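Local coordinates for protein beta sliding clamp (Borrelia burgdorferi, PDB 6DJ8) that probably encircles DNA as a ring-shaped head-to-tail homodimer and tethers DNA polymerases and other proteins to it, giving them processivity, at residues A[22-27]-A[86-91]; A[29-33]-A[56-60]; A[181-187]-A[216-222]; A[227-233]-A[251-256]. One frame throughout, in Å; residues are numbered along the deposited sequence. Where two conformers were deposited one is given.

Contact 1 (A[22-27]-A[86-91]); sequences IMNEIE and FYDAVK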
loop_
_atom_site.group_PDB
_atom_site.type_symbol
_atom_site.label_atom_id
_atom_site.label_comp_id
_atom_site.label_asym_id
_atom_site.label_seq_id
_atom_site.Cartn_x
_atom_site.Cartn_y
_atom_site.Cartn_z
ATOM N N ILE A 22 18.557 -1.475 17.404
ATOM C CA ILE A 22 19.208 -2.166 16.298
ATOM C C ILE A 22 18.216 -2.393 15.161
ATOM O O ILE A 22 18.609 -2.433 13.989
ATOM C CB ILE A 22 19.878 -3.471 16.757
ATOM C CG1 ILE A 22 20.836 -3.948 15.652
ATOM C CG2 ILE A 22 18.810 -4.516 17.149
ATOM C CD1 ILE A 22 21.576 -5.223 15.938
ATOM N N MET A 23 16.918 -2.512 15.471
ATOM C CA MET A 23 15.926 -2.606 14.402
ATOM C C MET A 23 15.958 -1.355 13.519
ATOM O O MET A 23 15.994 -1.443 12.283
ATOM C CB MET A 23 14.512 -2.811 14.986
ATOM C CG MET A 23 13.457 -2.999 13.921
ATOM S SD MET A 23 11.804 -3.243 14.619
ATOM C CE MET A 23 12.202 -4.365 15.998
ATOM N N ASN A 24 15.955 -0.178 14.142
ATOM C CA ASN A 24 15.973 1.060 13.360
ATOM C C ASN A 24 17.244 1.174 12.526
ATOM O O ASN A 24 17.191 1.556 11.349
ATOM C CB ASN A 24 15.840 2.268 14.288
ATOM C CG ASN A 24 14.455 2.382 14.899
ATOM O OD1 ASN A 24 13.479 1.849 14.361
ATOM N ND2 ASN A 24 14.363 3.075 16.029
ATOM N N GLU A 25 18.396 0.835 13.111
ATOM C CA GLU A 25 19.656 1.004 12.387
ATOM C C GLU A 25 19.774 0.007 11.248
ATOM O O GLU A 25 20.329 0.332 10.196
ATOM C CB GLU A 25 20.847 0.865 13.335
ATOM C CG GLU A 25 20.874 1.865 14.483
ATOM C CD GLU A 25 20.967 3.340 14.039
ATOM O OE1 GLU A 25 21.059 3.638 12.826
ATOM O OE2 GLU A 25 20.959 4.205 14.935
ATOM N N ILE A 26 19.260 -1.220 11.430
ATOM C CA ILE A 26 19.276 -2.164 10.320
ATOM C C ILE A 26 18.370 -1.667 9.197
ATOM O O ILE A 26 18.700 -1.780 8.010
ATOM C CB ILE A 26 18.839 -3.572 10.784
ATOM C CG1 ILE A 26 19.879 -4.229 11.680
ATOM C CG2 ILE A 26 18.617 -4.452 9.586
ATOM C CD1 ILE A 26 19.241 -5.406 12.469
ATOM N N GLU A 27 17.186 -1.175 9.554
ATOM C CA GLU A 27 16.270 -0.643 8.548
ATOM C C GLU A 27 16.939 0.462 7.744
ATOM O O GLU A 27 16.851 0.483 6.510
ATOM C CB GLU A 27 14.990 -0.140 9.231
ATOM C CG GLU A 27 13.846 0.221 8.299
ATOM C CD GLU A 27 13.951 1.648 7.789
ATOM O OE1 GLU A 27 14.605 2.478 8.462
ATOM O OE2 GLU A 27 13.392 1.937 6.711
ATOM N N PHE A 86 18.180 -10.620 8.729
ATOM C CA PHE A 86 18.545 -10.064 10.024
ATOM C C PHE A 86 17.487 -9.090 10.510
ATOM O O PHE A 86 17.119 -9.091 11.688
ATOM C CB PHE A 86 19.906 -9.364 9.918
ATOM C CG PHE A 86 20.520 -9.033 11.240
ATOM C CD1 PHE A 86 20.307 -9.842 12.343
ATOM C CD2 PHE A 86 21.296 -7.895 11.388
ATOM C CE1 PHE A 86 20.870 -9.534 13.566
ATOM C CE2 PHE A 86 21.867 -7.589 12.605
ATOM C CZ PHE A 86 21.647 -8.415 13.699
ATOM N N TYR A 87 16.999 -8.235 9.610
ATOM C CA TYR A 87 15.909 -7.333 9.953
ATOM C C TYR A 87 14.678 -8.111 10.399
ATOM O O TYR A 87 14.021 -7.749 11.382
ATOM C CB TYR A 87 15.576 -6.451 8.748
ATOM C CG TYR A 87 14.538 -5.394 9.025
ATOM C CD1 TYR A 87 14.749 -4.444 10.011
ATOM C CD2 TYR A 87 13.347 -5.337 8.300
ATOM C CE1 TYR A 87 13.810 -3.457 10.281
ATOM C CE2 TYR A 87 12.388 -4.344 8.563
ATOM C CZ TYR A 87 12.641 -3.407 9.555
ATOM O OH TYR A 87 11.738 -2.416 9.843
ATOM N N ASP A 88 14.333 -9.171 9.670
ATOM C CA ASP A 88 13.172 -9.970 10.055
ATOM C C ASP A 88 13.347 -10.554 11.447
ATOM O O ASP A 88 12.418 -10.516 12.269
ATOM C CB ASP A 88 12.942 -11.071 9.027
ATOM C CG ASP A 88 12.318 -10.542 7.751
ATOM O OD1 ASP A 88 11.888 -9.373 7.744
ATOM O OD2 ASP A 88 12.271 -11.286 6.752
ATOM N N ALA A 89 14.550 -11.056 11.748
ATOM C CA ALA A 89 14.820 -11.630 13.064
ATOM C C ALA A 89 14.546 -10.619 14.163
ATOM O O ALA A 89 13.865 -10.917 15.153
ATOM C CB ALA A 89 16.269 -12.126 13.125
ATOM N N VAL A 90 15.074 -9.410 14.007
ATOM C CA VAL A 90 14.920 -8.403 15.041
ATOM C C VAL A 90 13.460 -7.933 15.138
ATOM O O VAL A 90 12.958 -7.645 16.231
ATOM C CB VAL A 90 15.914 -7.255 14.750
ATOM C CG1 VAL A 90 15.610 -6.049 15.584
ATOM C CG2 VAL A 90 17.365 -7.767 14.962
ATOM N N LYS A 91 12.761 -7.831 14.006
ATOM C CA LYS A 91 11.324 -7.563 14.069
ATOM C C LYS A 91 10.601 -8.703 14.778
ATOM O O LYS A 91 9.671 -8.479 15.570
ATOM C CB LYS A 91 10.744 -7.382 12.664
ATOM C CG LYS A 91 10.771 -5.940 12.160
ATOM C CD LYS A 91 10.065 -5.741 10.814
ATOM C CE LYS A 91 8.525 -5.681 10.932
ATOM N NZ LYS A 91 7.827 -6.930 11.361
#
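Ile26 lays CD1 over one face of the Phe86 ring, 3.4 Å from Phe86 CD2, and the two side chains meet at about a right angle. Ile22 reaches the same ring with its own tip, CD1 standing 3.9 Å from Phe86 CZ. Val90 meets both isoleucines and Met23: its CG2 lies 3.9 Å from Ile26 CD1, while CG1 touches Ile22 CG2 and presses on Met23 CB at a tight 3.5 Å, the valine and methionine running antiparallel alongside each other. Met23 extends with CG anti to the backbone N (chi1 -177°), then bends at chi3 (-42°), which turns CE back to 3.4 Å from Val90 O. Tyr87 brings a ring edge to the helix backbone, its CE1 3.6 Å from Met23 O. Glu27 lies alongside the tyrosine and touches it through CB and CG; its OE1 bonds to His230. The helices, 19-29 and 83-92, run nearly antiparallel at 156° as the two-helix layer of the N-terminal domain, and Asp88 and Ala89 pack on Arg324 and Tyr297 of the second subunit. The contact is mainly apolar; the charged Glu27 and Lys91 lie at its margin, and the backbone carbonyls it includes meet carbon.

Contact 2 (A[29-33]-A[56-60]); sequences AKGII and IKSTD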
loop_
_atom_site.group_PDB
_atom_site.type_symbol
_atom_site.label_atom_id
_atom_site.label_comp_id
_atom_site.label_asym_id
_atom_site.label_seq_id
_atom_site.Cartn_x
_atom_site.Cartn_y
_atom_site.Cartn_z
ATOM N N ALA A 29 20.326 0.998 7.410
ATOM C CA ALA A 29 21.493 0.518 6.669
ATOM C C ALA A 29 21.076 -0.234 5.414
ATOM O O ALA A 29 21.708 -0.101 4.359
ATOM C CB ALA A 29 22.365 -0.380 7.560
ATOM N N LYS A 30 20.012 -1.026 5.499
ATOM C CA LYS A 30 19.651 -1.828 4.342
ATOM C C LYS A 30 18.926 -1.011 3.290
ATOM O O LYS A 30 18.622 -1.535 2.220
ATOM C CB LYS A 30 18.804 -3.037 4.772
ATOM C CG LYS A 30 17.330 -2.780 4.901
ATOM C CD LYS A 30 16.633 -3.974 5.573
ATOM C CE LYS A 30 15.342 -4.353 4.855
ATOM N NZ LYS A 30 14.395 -3.218 4.723
ATOM N N GLY A 31 18.698 0.277 3.551
ATOM C CA GLY A 31 18.029 1.108 2.572
ATOM C C GLY A 31 18.736 1.158 1.233
ATOM O O GLY A 31 18.083 1.265 0.196
ATOM N N ILE A 32 20.064 1.014 1.222
ATOM C CA ILE A 32 20.811 1.089 -0.034
ATOM C C ILE A 32 21.111 -0.292 -0.608
ATOM O O ILE A 32 21.789 -0.393 -1.632
ATOM C CB ILE A 32 22.110 1.888 0.133
ATOM C CG1 ILE A 32 22.958 1.292 1.261
ATOM C CG2 ILE A 32 21.780 3.362 0.397
ATOM C CD1 ILE A 32 24.372 1.856 1.309
ATOM N N ILE A 33 20.590 -1.352 0.005
ATOM C CA ILE A 33 20.882 -2.724 -0.397
ATOM C C ILE A 33 19.732 -3.251 -1.244
ATOM O O ILE A 33 18.618 -3.445 -0.744
ATOM C CB ILE A 33 21.117 -3.622 0.824
ATOM C CG1 ILE A 33 22.307 -3.129 1.644
ATOM C CG2 ILE A 33 21.302 -5.065 0.406
ATOM C CD1 ILE A 33 22.710 -4.085 2.754
ATOM N N ILE A 56 27.732 -1.178 12.137
ATOM C CA ILE A 56 26.937 -1.755 11.059
ATOM C C ILE A 56 27.362 -1.089 9.760
ATOM O O ILE A 56 27.369 0.146 9.664
ATOM C CB ILE A 56 25.431 -1.571 11.319
ATOM C CG1 ILE A 56 25.014 -2.352 12.569
ATOM C CG2 ILE A 56 24.599 -2.017 10.113
ATOM C CD1 ILE A 56 23.692 -1.908 13.113
ATOM N N LYS A 57 27.752 -1.897 8.776
ATOM C CA LYS A 57 28.163 -1.381 7.475
ATOM C C LYS A 57 27.291 -1.978 6.380
ATOM O O LYS A 57 26.899 -3.153 6.444
ATOM C CB LYS A 57 29.636 -1.682 7.175
ATOM C CG LYS A 57 30.626 -0.927 8.055
ATOM C CD LYS A 57 32.073 -1.299 7.680
ATOM C CE LYS A 57 33.066 -0.909 8.757
ATOM N NZ LYS A 57 34.491 -1.300 8.409
ATOM N N SER A 58 26.976 -1.157 5.385
ATOM C CA SER A 58 26.292 -1.624 4.190
ATOM C C SER A 58 26.853 -0.862 3.004
ATOM O O SER A 58 27.443 0.206 3.156
ATOM C CB SER A 58 24.772 -1.437 4.279
ATOM O OG SER A 58 24.443 -0.066 4.363
ATOM N N THR A 59 26.709 -1.440 1.818
ATOM C CA THR A 59 27.143 -0.734 0.622
ATOM C C THR A 59 26.338 -1.233 -0.563
ATOM O O THR A 59 25.830 -2.354 -0.551
ATOM C CB THR A 59 28.635 -0.923 0.338
ATOM O OG1 THR A 59 29.000 -0.189 -0.845
ATOM C CG2 THR A 59 28.953 -2.424 0.136
ATOM N N ASP A 60 26.190 -0.372 -1.571
ATOM C CA ASP A 60 25.734 -0.814 -2.883
ATOM C C ASP A 60 26.893 -0.854 -3.874
ATOM O O ASP A 60 26.677 -0.938 -5.087
ATOM C CB ASP A 60 24.576 0.058 -3.377
ATOM C CG ASP A 60 24.989 1.500 -3.696
ATOM O OD1 ASP A 60 26.196 1.846 -3.662
ATOM O OD2 ASP A 60 24.068 2.303 -3.962
#
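Ser58 OG gives its proton to Ala29 O at 2.7 Å, the hydrogen bond that ties strand 53-59 to the last residue of helix 19-29. The hydroxyl comes from above the carbonyl plane, 36° out of it, with a C=O...O angle of 121°. Ser58 holds OG between its backbone N and carbonyl carbon (chi1 64°), which aims the hydroxyl at the chain across. Apolar groups lie beside the bond: Ala29 CB rests on Ile56 CG2 at 3.8 Å, Ile32 CD1 lies 3.6 Å from Ser58 OG, and Ile33 CD1 meets Ser58 CB at 3.7 Å. Further along, Ile32 O sits 3.3 Å from Asp60 CB. Outside this shell, Ile33 N bonds to Lys30 O and holds the turn closed, while Phe65 of strand 64-70 packs on both Ala29 and Ser58. Asp60 is fixed by others: OD1 accepts from Asn62 N and Ile63 N, and OD2 makes a salt bridge with Lys223 of the central domain. A carbonyl of a buried residue at the C-terminal end of helix 19-29 is thus met by a serine hydroxyl beside hydrocarbon, where such a bond probably gains strength from the low polarity nearby.

Contact 3 (A[181-187]-A[216-222]); sequences NGVYFSK and VNFIVPV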
loop_
_atom_site.group_PDB
_atom_site.type_symbol
_atom_site.label_atom_id
_atom_site.label_comp_id
_atom_site.label_asym_id
_atom_site.label_seq_id
_atom_site.Cartn_x
_atom_site.Cartn_y
_atom_site.Cartn_z
ATOM N N ASN A 181 22.083 12.756 -13.541
ATOM C CA ASN A 181 21.667 12.028 -12.343
ATOM C C ASN A 181 22.370 12.545 -11.096
ATOM O O ASN A 181 21.990 12.176 -9.980
ATOM C CB ASN A 181 21.935 10.526 -12.527
ATOM C CG ASN A 181 21.571 9.699 -11.296
ATOM O OD1 ASN A 181 22.446 9.235 -10.566
ATOM N ND2 ASN A 181 20.278 9.543 -11.048
ATOM N N GLY A 182 23.331 13.454 -11.249
ATOM C CA GLY A 182 24.048 13.990 -10.119
ATOM C C GLY A 182 23.494 15.327 -9.655
ATOM O O GLY A 182 22.795 16.028 -10.385
ATOM N N VAL A 183 23.803 15.649 -8.405
ATOM C CA VAL A 183 23.555 16.968 -7.840
ATOM C C VAL A 183 24.844 17.757 -8.014
ATOM O O VAL A 183 25.921 17.269 -7.658
ATOM C CB VAL A 183 23.160 16.870 -6.363
ATOM C CG1 VAL A 183 23.006 18.251 -5.773
ATOM C CG2 VAL A 183 21.865 16.053 -6.217
ATOM N N TYR A 184 24.747 18.948 -8.614
ATOM C CA TYR A 184 25.923 19.757 -8.924
ATOM C C TYR A 184 26.183 20.757 -7.799
ATOM O O TYR A 184 25.303 21.550 -7.444
ATOM C CB TYR A 184 25.737 20.469 -10.269
ATOM C CG TYR A 184 26.897 21.338 -10.705
ATOM C CD1 TYR A 184 28.199 20.857 -10.675
ATOM C CD2 TYR A 184 26.679 22.630 -11.196
ATOM C CE1 TYR A 184 29.279 21.651 -11.097
ATOM C CE2 TYR A 184 27.742 23.430 -11.615
ATOM C CZ TYR A 184 29.043 22.931 -11.559
ATOM O OH TYR A 184 30.103 23.700 -11.979
ATOM N N PHE A 185 27.384 20.706 -7.235
ATOM C CA PHE A 185 27.826 21.661 -6.228
ATOM C C PHE A 185 28.717 22.719 -6.866
ATOM O O PHE A 185 29.746 22.388 -7.464
ATOM C CB PHE A 185 28.599 20.960 -5.117
ATOM C CG PHE A 185 27.729 20.153 -4.203
ATOM C CD1 PHE A 185 27.188 18.949 -4.629
ATOM C CD2 PHE A 185 27.420 20.619 -2.934
ATOM C CE1 PHE A 185 26.368 18.205 -3.771
ATOM C CE2 PHE A 185 26.603 19.888 -2.092
ATOM C CZ PHE A 185 26.085 18.676 -2.510
ATOM N N SER A 186 28.355 23.982 -6.687
ATOM C CA SER A 186 29.139 25.085 -7.241
ATOM C C SER A 186 29.078 26.255 -6.264
ATOM O O SER A 186 28.539 26.135 -5.157
ATOM C CB SER A 186 28.621 25.453 -8.637
ATOM O OG SER A 186 29.648 26.008 -9.427
ATOM N N LYS A 187 29.591 27.402 -6.709
ATOM C CA LYS A 187 29.686 28.652 -5.964
ATOM C C LYS A 187 29.162 29.779 -6.842
ATOM O O LYS A 187 29.492 29.832 -8.027
ATOM C CB LYS A 187 31.153 28.959 -5.611
ATOM C CG LYS A 187 31.457 29.125 -4.151
ATOM C CD LYS A 187 32.947 28.939 -3.907
ATOM C CE LYS A 187 33.786 29.879 -4.734
ATOM N NZ LYS A 187 35.227 29.794 -4.350
ATOM N N VAL A 216 34.763 25.010 -5.996
ATOM C CA VAL A 216 33.676 24.058 -5.796
ATOM C C VAL A 216 33.198 23.659 -7.180
ATOM O O VAL A 216 32.658 24.493 -7.913
ATOM C CB VAL A 216 32.534 24.665 -4.975
ATOM C CG1 VAL A 216 31.428 23.632 -4.693
ATOM C CG2 VAL A 216 33.082 25.287 -3.701
ATOM N N ASN A 217 33.390 22.391 -7.538
ATOM C CA ASN A 217 32.961 21.900 -8.840
ATOM C C ASN A 217 32.818 20.385 -8.756
ATOM O O ASN A 217 33.697 19.650 -9.212
ATOM C CB ASN A 217 33.964 22.333 -9.937
ATOM C CG ASN A 217 33.598 21.783 -11.310
ATOM O OD1 ASN A 217 32.416 21.613 -11.629
ATOM N ND2 ASN A 217 34.603 21.519 -12.133
ATOM N N PHE A 218 31.711 19.913 -8.166
ATOM C CA PHE A 218 31.538 18.505 -7.837
ATOM C C PHE A 218 30.143 18.046 -8.223
ATOM O O PHE A 218 29.167 18.776 -8.034
ATOM C CB PHE A 218 31.755 18.244 -6.332
ATOM C CG PHE A 218 33.015 18.864 -5.779
ATOM C CD1 PHE A 218 34.255 18.334 -6.095
ATOM C CD2 PHE A 218 32.955 19.967 -4.941
ATOM C CE1 PHE A 218 35.431 18.906 -5.590
ATOM C CE2 PHE A 218 34.116 20.549 -4.438
ATOM C CZ PHE A 218 35.362 20.015 -4.762
ATOM N N ILE A 219 30.063 16.821 -8.738
ATOM C CA ILE A 219 28.813 16.196 -9.149
ATOM C C ILE A 219 28.643 14.930 -8.324
ATOM O O ILE A 219 29.457 14.001 -8.434
ATOM C CB ILE A 219 28.792 15.866 -10.646
ATOM C CG1 ILE A 219 29.092 17.114 -11.483
ATOM C CG2 ILE A 219 27.448 15.247 -11.042
ATOM C CD1 ILE A 219 29.493 16.790 -12.868
ATOM N N VAL A 220 27.594 14.896 -7.517
ATOM C CA VAL A 220 27.321 13.807 -6.579
ATOM C C VAL A 220 26.071 13.065 -7.039
ATOM O O VAL A 220 25.020 13.691 -7.200
ATOM C CB VAL A 220 27.120 14.335 -5.150
ATOM C CG1 VAL A 220 26.897 13.162 -4.190
ATOM C CG2 VAL A 220 28.321 15.177 -4.722
ATOM N N PRO A 221 26.129 11.753 -7.226
ATOM C CA PRO A 221 24.927 11.012 -7.626
ATOM C C PRO A 221 23.804 11.260 -6.639
ATOM O O PRO A 221 24.021 11.337 -5.429
ATOM C CB PRO A 221 25.375 9.546 -7.623
ATOM C CG PRO A 221 26.870 9.615 -7.843
ATOM C CD PRO A 221 27.272 10.835 -7.044
ATOM N N VAL A 222 22.595 11.441 -7.175
ATOM C CA VAL A 222 21.497 11.849 -6.320
ATOM C C VAL A 222 21.137 10.766 -5.295
ATOM O O VAL A 222 20.585 11.090 -4.240
ATOM C CB VAL A 222 20.274 12.252 -7.171
ATOM C CG1 VAL A 222 19.645 11.016 -7.891
ATOM C CG2 VAL A 222 19.247 12.960 -6.287
#
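An antiparallel strand pair joins 182-187 to 218-221 in the sheet shared by the central and C-terminal domains, where 218-221 is an outermost strand within the chain. Phe185 N points almost straight at Phe218 O (2.7 Å, N-H...O 177°), and Phe218 N returns the bond to Phe185 O at 3.2 Å, in the carbonyl plane and on a lone pair. Val183 and Val220 form a second reciprocal pair of N-H...O bonds, and past the strand end Val222 N reaches Asn181 O at 3.0 Å. Val183, Phe185, Phe218 and Val220 share one face of the sheet. There Phe185 CE1 touches Val220 CG2 at 3.7 Å, its ring meets Phe242 edge-to-face, and Phe225 of helix 223-231 packs on both valines. Beyond the ladder, Val216 fills the flank with its two branches: CG1 lies 3.5 Å from Phe185 O, and CG2 meets Lys187 CD at 3.7 Å. Tyr184 and Ile219 occupy the other face, where the tyrosine ring also stacks with that of Tyr265. Gly182 lies close against this face, its CA 3.7 Å from Ile219 CG2. Tyr184 CG is anti to the backbone N (chi1 -180°), which carries the ring along the strands to Asn217, whose amide plane stands at 90° to it. Tyr184 OH donates to Asn217 OD1 at 3.1 Å, from above the amide plane.

Contact 4 (A[227-233]-A[251-256]); sequences FLKHLMS and FDNYKI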
loop_
_atom_site.group_PDB
_atom_site.type_symbol
_atom_site.label_atom_id
_atom_site.label_comp_id
_atom_site.label_asym_id
_atom_site.label_seq_id
_atom_site.Cartn_x
_atom_site.Cartn_y
_atom_site.Cartn_z
ATOM N N PHE A 227 18.900 8.800 0.169
ATOM C CA PHE A 227 19.233 8.009 1.358
ATOM C C PHE A 227 19.325 8.890 2.602
ATOM O O PHE A 227 18.721 8.602 3.649
ATOM C CB PHE A 227 20.566 7.307 1.086
ATOM C CG PHE A 227 21.020 6.368 2.153
ATOM C CD1 PHE A 227 20.127 5.503 2.773
ATOM C CD2 PHE A 227 22.367 6.288 2.471
ATOM C CE1 PHE A 227 20.569 4.595 3.733
ATOM C CE2 PHE A 227 22.820 5.386 3.429
ATOM C CZ PHE A 227 21.912 4.543 4.060
ATOM N N LEU A 228 20.058 9.996 2.475
ATOM C CA LEU A 228 20.347 10.886 3.589
ATOM C C LEU A 228 19.083 11.481 4.191
ATOM O O LEU A 228 19.003 11.674 5.410
ATOM C CB LEU A 228 21.241 12.029 3.096
ATOM C CG LEU A 228 22.729 11.733 3.014
ATOM C CD1 LEU A 228 23.396 12.851 2.261
ATOM C CD2 LEU A 228 23.238 11.659 4.423
ATOM N N LYS A 229 18.119 11.850 3.350
ATOM C CA LYS A 229 16.956 12.529 3.900
ATOM C C LYS A 229 16.162 11.606 4.816
ATOM O O LYS A 229 15.488 12.091 5.727
ATOM C CB LYS A 229 16.084 13.126 2.790
ATOM C CG LYS A 229 15.558 12.185 1.723
ATOM C CD LYS A 229 14.745 12.991 0.716
ATOM C CE LYS A 229 14.682 12.347 -0.659
ATOM N NZ LYS A 229 14.198 13.326 -1.687
ATOM N N HIS A 230 16.282 10.291 4.641
ATOM C CA HIS A 230 15.727 9.326 5.584
ATOM C C HIS A 230 16.573 9.202 6.856
ATOM O O HIS A 230 16.048 8.789 7.898
ATOM C CB HIS A 230 15.594 7.962 4.894
ATOM C CG HIS A 230 15.093 6.865 5.785
ATOM N ND1 HIS A 230 13.993 7.008 6.605
ATOM C CD2 HIS A 230 15.546 5.603 5.985
ATOM C CE1 HIS A 230 13.790 5.885 7.270
ATOM N NE2 HIS A 230 14.718 5.016 6.912
ATOM N N LEU A 231 17.868 9.544 6.804
ATOM C CA LEU A 231 18.741 9.340 7.960
ATOM C C LEU A 231 18.801 10.536 8.897
ATOM O O LEU A 231 18.943 10.359 10.112
ATOM C CB LEU A 231 20.174 9.038 7.503
ATOM C CG LEU A 231 20.392 7.816 6.624
ATOM C CD1 LEU A 231 21.826 7.734 6.229
ATOM C CD2 LEU A 231 20.020 6.575 7.398
ATOM N N MET A 232 18.681 11.744 8.375
ATOM C CA MET A 232 18.965 12.926 9.172
ATOM C C MET A 232 17.775 13.310 10.037
ATOM O O MET A 232 16.666 13.526 9.534
ATOM C CB MET A 232 19.381 14.078 8.274
ATOM C CG MET A 232 20.847 14.020 7.926
ATOM S SD MET A 232 21.294 15.377 6.862
ATOM C CE MET A 232 20.251 16.596 7.517
ATOM N N SER A 233 18.032 13.418 11.342
ATOM C CA SER A 233 16.990 13.748 12.303
ATOM C C SER A 233 16.464 15.165 12.117
ATOM O O SER A 233 15.292 15.429 12.401
ATOM C CB SER A 233 17.539 13.568 13.718
ATOM O OG SER A 233 18.562 14.516 13.993
ATOM N N PHE A 251 27.446 12.762 10.575
ATOM C CA PHE A 251 26.486 13.380 11.479
ATOM C C PHE A 251 25.952 12.305 12.405
ATOM O O PHE A 251 25.771 11.159 11.986
ATOM C CB PHE A 251 25.316 14.029 10.727
ATOM C CG PHE A 251 24.494 13.063 9.911
ATOM C CD1 PHE A 251 24.876 12.720 8.629
ATOM C CD2 PHE A 251 23.323 12.521 10.422
ATOM C CE1 PHE A 251 24.125 11.836 7.872
ATOM C CE2 PHE A 251 22.554 11.639 9.666
ATOM C CZ PHE A 251 22.956 11.304 8.385
ATOM N N ASP A 252 25.664 12.704 13.646
ATOM C CA ASP A 252 25.206 11.803 14.698
ATOM C C ASP A 252 26.063 10.546 14.736
ATOM O O ASP A 252 27.289 10.643 14.820
ATOM C CB ASP A 252 23.733 11.484 14.508
ATOM C CG ASP A 252 22.851 12.717 14.707
ATOM O OD1 ASP A 252 23.111 13.494 15.650
ATOM O OD2 ASP A 252 21.913 12.920 13.918
ATOM N N ASN A 253 25.462 9.361 14.608
ATOM C CA ASN A 253 26.251 8.137 14.675
ATOM C C ASN A 253 26.500 7.529 13.297
ATOM O O ASN A 253 26.708 6.315 13.188
ATOM C CB ASN A 253 25.586 7.121 15.615
ATOM C CG ASN A 253 24.141 6.813 15.240
ATOM O OD1 ASN A 253 23.386 7.687 14.806
ATOM N ND2 ASN A 253 23.744 5.555 15.414
ATOM N N TYR A 254 26.535 8.361 12.246
ATOM C CA TYR A 254 26.623 7.900 10.869
ATOM C C TYR A 254 27.842 8.465 10.146
ATOM O O TYR A 254 28.303 9.579 10.423
ATOM C CB TYR A 254 25.354 8.261 10.076
ATOM C CG TYR A 254 24.085 7.738 10.698
ATOM C CD1 TYR A 254 23.769 6.381 10.638
ATOM C CD2 TYR A 254 23.207 8.590 11.355
ATOM C CE1 TYR A 254 22.611 5.888 11.212
ATOM C CE2 TYR A 254 22.049 8.113 11.930
ATOM C CZ TYR A 254 21.754 6.758 11.859
ATOM O OH TYR A 254 20.604 6.297 12.455
ATOM N N LYS A 255 28.375 7.663 9.227
ATOM C CA LYS A 255 29.373 8.091 8.261
ATOM C C LYS A 255 28.976 7.465 6.940
ATOM O O LYS A 255 28.591 6.295 6.902
ATOM C CB LYS A 255 30.794 7.672 8.660
ATOM C CG LYS A 255 31.224 8.143 10.038
ATOM C CD LYS A 255 32.630 7.634 10.372
ATOM C CE LYS A 255 33.150 8.238 11.664
ATOM N NZ LYS A 255 34.462 7.645 12.064
ATOM N N ILE A 256 28.975 8.261 5.883
ATOM C CA ILE A 256 28.531 7.818 4.567
ATOM C C ILE A 256 29.460 8.424 3.533
ATOM O O ILE A 256 29.887 9.575 3.674
ATOM C CB ILE A 256 27.070 8.236 4.281
ATOM C CG1 ILE A 256 26.247 8.228 5.564
ATOM C CG2 ILE A 256 26.419 7.308 3.252
ATOM C CD1 ILE A 256 24.890 8.781 5.388
#
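Met232 crosses one face of the Phe251 ring at about a right angle at the end of a beta hairpin: its CG makes a CH-pi contact, 3.6 Å from the centroid and 22° off the normal, while SD, 4.6 Å from the same Phe251 centroid, adds a more distant Met-aromatic contact. The opposite face of the ring carries Tyr254 CB, and Leu231 CB comes in at the edge, 3.7 Å from Phe251 CZ. The phenyl is therefore held on two faces and a side. Its position follows from chi1 of 61°, with CG between the backbone N and the carbonyl carbon. Phe251 to Tyr254 form a type II' turn linking strands 246-251 and 254-259, closed by Tyr254 N bonding to Phe251 O at 2.9 Å. Further up the strand, Ile256 faces helix 223-231. Its CD1 presses on both Leu228 CD2 at 3.5 Å and Leu231 CD1 at 3.3 Å, tighter than ordinary carbon contact; Leu231 and Ile256 meet end on, while Leu228 lies alongside. Ile256 CG2 also meets the edge of the Phe227 ring. Helix 223-231 packs on the sheet shared by the N-terminal and central domains; strand 64-70 of that sheet adds Phe65. At the exposed margin, Ser233 OG lies 3.7 Å from Asp252 OD2, and Gln157 connects them, its OE1 bonding to Ser233 OG and its NE2 to Asp252 OD2.

Contacts 2 and 4 are the buried ones and meet the same eight-stranded sheet, which runs from the N-terminal into the central domain; Ile32 CG2 packs on Phe227 between them. Contact 1 is partly buried and shares helix 19-29 with contact 2, whose Ala29 ends it; their centres are about 12 Å apart. Polar links from contact 1 to contact 4, Glu25 with Tyr254 and Glu27 with His230, cross from one domain to the other. Contact 3, also partly buried, stands apart in the nine-stranded sheet, though strand 218-221 leads directly into helix 223-231 of contact 4. Backbone bonding dominates contact 3, apolar packing contacts 1 and 4; contact 2 combines apolar packing with one serine-to-carbonyl bond.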